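Local coordinates for PmbA-related protein (Thermotoga maritima, PDB 1VL4) that belongs to the peptidase U62 family and is probably a metallopeptidase, its exact role being unsettled, at residues A[403-411]-A[437-445]. Numbering follows the deposited sequence.
Sequences VEDITISGN and VLVEVLDVA
Leu-442 and Ile-408 meet loosely at the end where two antiparallel strands splay apart, CD2 of the leucine lying 4.5 Å from CD1 of the isoleucine; the pair of 406-411 with 441-444 is a worked example of how a diverging ladder is completed by solvent. Leu-442 also rests on Val-237 of strand 233-239, the neighbour on the other flank of its strand. At Asp-443 the ladder is half direct and half hydrated. Asp-443 O accepts the N-H of Ser-409 at 3.1 Å, the donor tilted 22° from the carbonyl plane, but Asp-443 N is bonded to a water that donates in turn to Ser-409 O. On the face that carries Ser-409 and Asp-443, OG of Ser-409, turned between its backbone N and carbonyl carbon (chi1 69°), packs against CB of Asp-443 at 3.6 Å. Val-444 and Ile-408 share the opposite face of the sheet, and Ile-406 meets Val-444 from the side. CG1 of Val-444, anti to the backbone N (chi1 -177°), reaches CG2 of Ile-406 at 4.2 Å, the two side chains crossing at a slant, while CG2 of Val-444 approaches CG2 of Ile-408 at 4.3 Å. Ala-445, the last residue modelled, closes the ladder in a reciprocal pair with Thr-407: Ala-445 N binds Thr-407 O at 2.7 Å, and Ala-445 O takes the N-H of Thr-407 at 3.0 Å, both nearly straight and in the carbonyl plane. Strand 406-411 is bonded on its other edge to 384-395, so the contact joins that strand to the C-terminal one within the mixed sheet of the C-terminal domain. The chemistry implies a grip graded along the strands: two reciprocal amide bonds hold the last modelled residue, branched aliphatic groups touch lightly, and a water bridge carries the pairing on where the backbones separate.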
ATOM      1  N   VAL A 403      -9.746  23.439  18.994  1.00 20.62           N
ATOM      2  CA  VAL A 403     -10.852  23.567  18.046  1.00 23.41           C
ATOM      3  C   VAL A 403     -11.255  22.183  17.506  1.00 24.78           C
ATOM      4  O   VAL A 403     -10.467  21.531  16.848  1.00 27.78           O
ATOM      5  CB  VAL A 403     -10.478  24.538  16.888  1.00 23.49           C
ATOM      6  CG1 VAL A 403     -11.586  24.614  15.871  1.00 29.65           C
ATOM      7  CG2 VAL A 403     -10.240  25.922  17.446  1.00 26.81           C
ATOM      8  N   GLU A 404     -12.486  21.793  17.810  1.00 28.52           N
ATOM      9  CA  GLU A 404     -13.102  20.524  17.415  1.00 29.96           C
ATOM     10  C   GLU A 404     -13.610  20.505  16.003  1.00 28.38           C
ATOM     11  O   GLU A 404     -14.221  21.484  15.538  1.00 26.65           O
ATOM     12  CB  GLU A 404     -14.386  20.300  18.214  1.00 31.35           C
ATOM     13  CG  GLU A 404     -14.224  19.968  19.649  1.00 37.65           C
ATOM     14  CD  GLU A 404     -15.280  19.024  20.096  1.00 38.65           C
ATOM     15  OE1 GLU A 404     -15.216  17.853  19.656  1.00 47.77           O
ATOM     16  OE2 GLU A 404     -16.160  19.429  20.884  1.00 47.72           O
ATOM     17  N   ASP A 405     -13.461  19.350  15.366  1.00 25.94           N
ATOM     18  CA  ASP A 405     -14.262  19.013  14.215  1.00 24.50           C
ATOM     19  C   ASP A 405     -14.160  20.097  13.178  1.00 23.65           C
ATOM     20  O   ASP A 405     -15.157  20.708  12.797  1.00 22.78           O
ATOM     21  CB  ASP A 405     -15.725  18.844  14.646  1.00 27.43           C
ATOM     22  CG  ASP A 405     -15.913  17.718  15.636  1.00 29.13           C
ATOM     23  OD1 ASP A 405     -15.313  16.634  15.442  1.00 38.68           O
ATOM     24  OD2 ASP A 405     -16.685  17.921  16.596  1.00 37.76           O
ATOM     25  N   ILE A 406     -12.941  20.386  12.748  1.00 22.81           N
ATOM     26  CA  ILE A 406     -12.781  21.360  11.687  1.00 23.62           C
ATOM     27  C   ILE A 406     -12.162  20.766  10.430  1.00 22.31           C
ATOM     28  O   ILE A 406     -11.398  19.810  10.479  1.00 19.84           O
ATOM     29  CB  ILE A 406     -11.994  22.609  12.140  1.00 23.81           C
ATOM     30  CG1 ILE A 406     -10.675  22.221  12.802  1.00 24.94           C
ATOM     31  CG2 ILE A 406     -12.880  23.451  13.054  1.00 24.65           C
ATOM     32  CD1 ILE A 406      -9.648  23.330  12.748  1.00 30.63           C
ATOM     33  N   THR A 407     -12.567  21.345   9.314  1.00 22.78           N
ATOM     34  CA  THR A 407     -12.006  21.064   8.028  1.00 23.67           C
ATOM     35  C   THR A 407     -11.382  22.350   7.488  1.00 22.18           C
ATOM     36  O   THR A 407     -11.942  23.438   7.619  1.00 21.19           O
ATOM     37  CB  THR A 407     -13.107  20.557   7.060  1.00 25.44           C
ATOM     38  OG1 THR A 407     -13.517  19.249   7.467  1.00 27.26           O
ATOM     39  CG2 THR A 407     -12.603  20.491   5.607  1.00 29.23           C
ATOM     40  N   ILE A 408     -10.215  22.211   6.879  1.00 20.86           N
ATOM     41  CA  ILE A 408      -9.658  23.294   6.123  1.00 20.75           C
ATOM     42  C   ILE A 408      -9.682  22.925   4.674  1.00 20.66           C
ATOM     43  O   ILE A 408      -9.531  21.744   4.311  1.00 20.72           O
ATOM     44  CB  ILE A 408      -8.212  23.647   6.556  1.00 21.68           C
ATOM     45  CG1 ILE A 408      -7.298  22.431   6.483  1.00 21.00           C
ATOM     46  CG2 ILE A 408      -8.209  24.251   7.974  1.00 24.23           C
ATOM     47  CD1 ILE A 408      -5.865  22.795   6.646  1.00 28.43           C
ATOM     48  N   SER A 409      -9.858  23.947   3.844  1.00 19.90           N
ATOM     49  CA  SER A 409      -9.834  23.779   2.409  1.00 19.52           C
ATOM     50  C   SER A 409      -9.226  24.994   1.716  1.00 18.96           C
ATOM     51  O   SER A 409      -9.196  26.088   2.254  1.00 18.92           O
ATOM     52  CB  SER A 409     -11.247  23.550   1.906  1.00 18.66           C
ATOM     53  OG  SER A 409     -11.985  24.733   2.061  1.00 22.40           O
ATOM     54  N   GLY A 410      -8.720  24.762   0.515  1.00 16.80           N
ATOM     55  CA  GLY A 410      -8.200  25.807  -0.313  1.00 14.67           C
ATOM     56  C   GLY A 410      -7.473  25.187  -1.471  1.00 16.47           C
ATOM     57  O   GLY A 410      -7.696  24.012  -1.807  1.00 15.97           O
ATOM     58  N   ASN A 411      -6.639  26.006  -2.097  1.00 15.36           N
ATOM     59  CA  ASN A 411      -5.688  25.566  -3.101  1.00 15.62           C
ATOM     60  C   ASN A 411      -4.302  25.816  -2.542  1.00 14.72           C
ATOM     61  O   ASN A 411      -4.019  26.928  -2.098  1.00 14.82           O
ATOM     62  CB  ASN A 411      -5.851  26.364  -4.389  1.00 16.13           C
ATOM     63  CG  ASN A 411      -5.058  25.771  -5.543  1.00 21.24           C
ATOM     64  OD1 ASN A 411      -3.818  25.885  -5.615  1.00 20.23           O
ATOM     65  ND2 ASN A 411      -5.770  25.136  -6.467  1.00 14.86           N
ATOM     66  N   VAL A 437       4.269  28.518   9.691  1.00 10.19           N
ATOM     67  CA  VAL A 437       3.976  29.715   8.897  1.00 10.93           C
ATOM     68  C   VAL A 437       2.658  30.337   9.304  1.00 10.98           C
ATOM     69  O   VAL A 437       1.738  29.656   9.851  1.00 11.88           O
ATOM     70  CB  VAL A 437       3.895  29.407   7.368  1.00 12.27           C
ATOM     71  CG1 VAL A 437       5.218  28.867   6.868  1.00 10.62           C
ATOM     72  CG2 VAL A 437       2.714  28.430   7.042  1.00 10.42           C
ATOM     73  N   LEU A 438       2.578  31.649   9.064  1.00 10.00           N
ATOM     74  CA  LEU A 438       1.353  32.410   9.133  1.00 10.18           C
ATOM     75  C   LEU A 438       0.767  32.655   7.729  1.00  9.80           C
ATOM     76  O   LEU A 438       1.408  33.263   6.855  1.00  9.47           O
ATOM     77  CB  LEU A 438       1.581  33.744   9.847  1.00  8.94           C
ATOM     78  CG  LEU A 438       0.340  34.623   9.887  1.00 17.04           C
ATOM     79  CD1 LEU A 438      -0.849  33.910  10.578  1.00 15.20           C
ATOM     80  CD2 LEU A 438       0.703  35.934  10.570  1.00 21.54           C
ATOM     81  N   VAL A 439      -0.447  32.134   7.544  1.00 11.08           N
ATOM     82  CA  VAL A 439      -1.195  32.230   6.293  1.00 11.28           C
ATOM     83  C   VAL A 439      -2.281  33.316   6.525  1.00 13.05           C
ATOM     84  O   VAL A 439      -3.081  33.250   7.494  1.00 11.87           O
ATOM     85  CB  VAL A 439      -1.825  30.844   5.887  1.00 11.32           C
ATOM     86  CG1 VAL A 439      -2.539  30.911   4.532  1.00  7.98           C
ATOM     87  CG2 VAL A 439      -0.818  29.748   5.866  1.00  9.82           C
ATOM     88  N   GLU A 440      -2.280  34.322   5.652  1.00 14.79           N
ATOM     89  CA  GLU A 440      -3.176  35.475   5.776  1.00 15.68           C
ATOM     90  C   GLU A 440      -4.624  35.120   6.111  1.00 18.13           C
ATOM     91  O   GLU A 440      -5.275  35.735   7.017  1.00 18.65           O
ATOM     92  CB  GLU A 440      -3.150  36.274   4.481  1.00 16.30           C
ATOM     93  CG  GLU A 440      -3.993  37.558   4.492  1.00 29.01           C
ATOM     94  CD  GLU A 440      -3.322  38.758   5.154  1.00 35.91           C
ATOM     95  OE1 GLU A 440      -2.436  38.565   6.023  1.00 44.62           O
ATOM     96  OE2 GLU A 440      -3.706  39.899   4.798  1.00 42.55           O
ATOM     97  N   VAL A 441      -5.169  34.211   5.321  1.00 16.86           N
ATOM     98  CA  VAL A 441      -6.504  33.727   5.568  1.00 15.64           C
ATOM     99  C   VAL A 441      -6.691  32.377   4.883  1.00 15.07           C
ATOM    100  O   VAL A 441      -6.160  32.147   3.809  1.00 14.89           O
ATOM    101  CB  VAL A 441      -7.592  34.792   5.149  1.00 18.22           C
ATOM    102  CG1 VAL A 441      -7.609  35.043   3.653  1.00 23.36           C
ATOM    103  CG2 VAL A 441      -8.958  34.385   5.595  1.00 18.48           C
ATOM    104  N   LEU A 442      -7.454  31.490   5.509  1.00 13.07           N
ATOM    105  CA  LEU A 442      -7.800  30.216   4.898  1.00 14.17           C
ATOM    106  C   LEU A 442      -9.255  29.883   5.201  1.00 12.28           C
ATOM    107  O   LEU A 442      -9.795  30.331   6.204  1.00  8.51           O
ATOM    108  CB  LEU A 442      -6.891  29.147   5.480  1.00 15.57           C
ATOM    109  CG  LEU A 442      -6.384  28.020   4.610  1.00 23.25           C
ATOM    110  CD1 LEU A 442      -5.610  28.518   3.370  1.00 21.45           C
ATOM    111  CD2 LEU A 442      -5.514  27.118   5.527  1.00 21.41           C
ATOM    112  N   ASP A 443      -9.873  29.097   4.326  1.00 14.34           N
ATOM    113  CA  ASP A 443     -11.239  28.617   4.548  1.00 15.88           C
ATOM    114  C   ASP A 443     -11.256  27.511   5.585  1.00 15.02           C
ATOM    115  O   ASP A 443     -10.615  26.476   5.401  1.00 14.85           O
ATOM    116  CB  ASP A 443     -11.871  28.084   3.250  1.00 17.81           C
ATOM    117  CG  ASP A 443     -12.110  29.173   2.228  1.00 22.89           C
ATOM    118  OD1 ASP A 443     -11.233  30.040   2.036  1.00 35.57           O
ATOM    119  OD2 ASP A 443     -13.193  29.176   1.624  1.00 32.08           O
ATOM    120  N   VAL A 444     -12.000  27.735   6.656  1.00 15.47           N
ATOM    121  CA  VAL A 444     -12.193  26.768   7.719  1.00 17.12           C
ATOM    122  C   VAL A 444     -13.705  26.425   7.821  1.00 18.09           C
ATOM    123  O   VAL A 444     -14.562  27.329   7.784  1.00 17.85           O
ATOM    124  CB  VAL A 444     -11.707  27.355   9.064  1.00 17.82           C
ATOM    125  CG1 VAL A 444     -11.838  26.330  10.202  1.00 20.66           C
ATOM    126  CG2 VAL A 444     -10.257  27.859   8.943  1.00 18.00           C
ATOM    127  N   ALA A 445     -14.040  25.141   7.957  1.00 17.27           N
ATOM    128  CA  ALA A 445     -15.447  24.731   8.137  1.00 18.73           C
ATOM    129  C   ALA A 445     -15.662  24.098   9.499  1.00 20.61           C
ATOM    130  O   ALA A 445     -14.816  23.304   9.931  1.00 23.32           O
ATOM    131  CB  ALA A 445     -15.844  23.771   7.059  1.00 18.73           C
TER
HETATM  132  O   HOH W   1      -8.783  28.825   1.406  1.00 24.21           O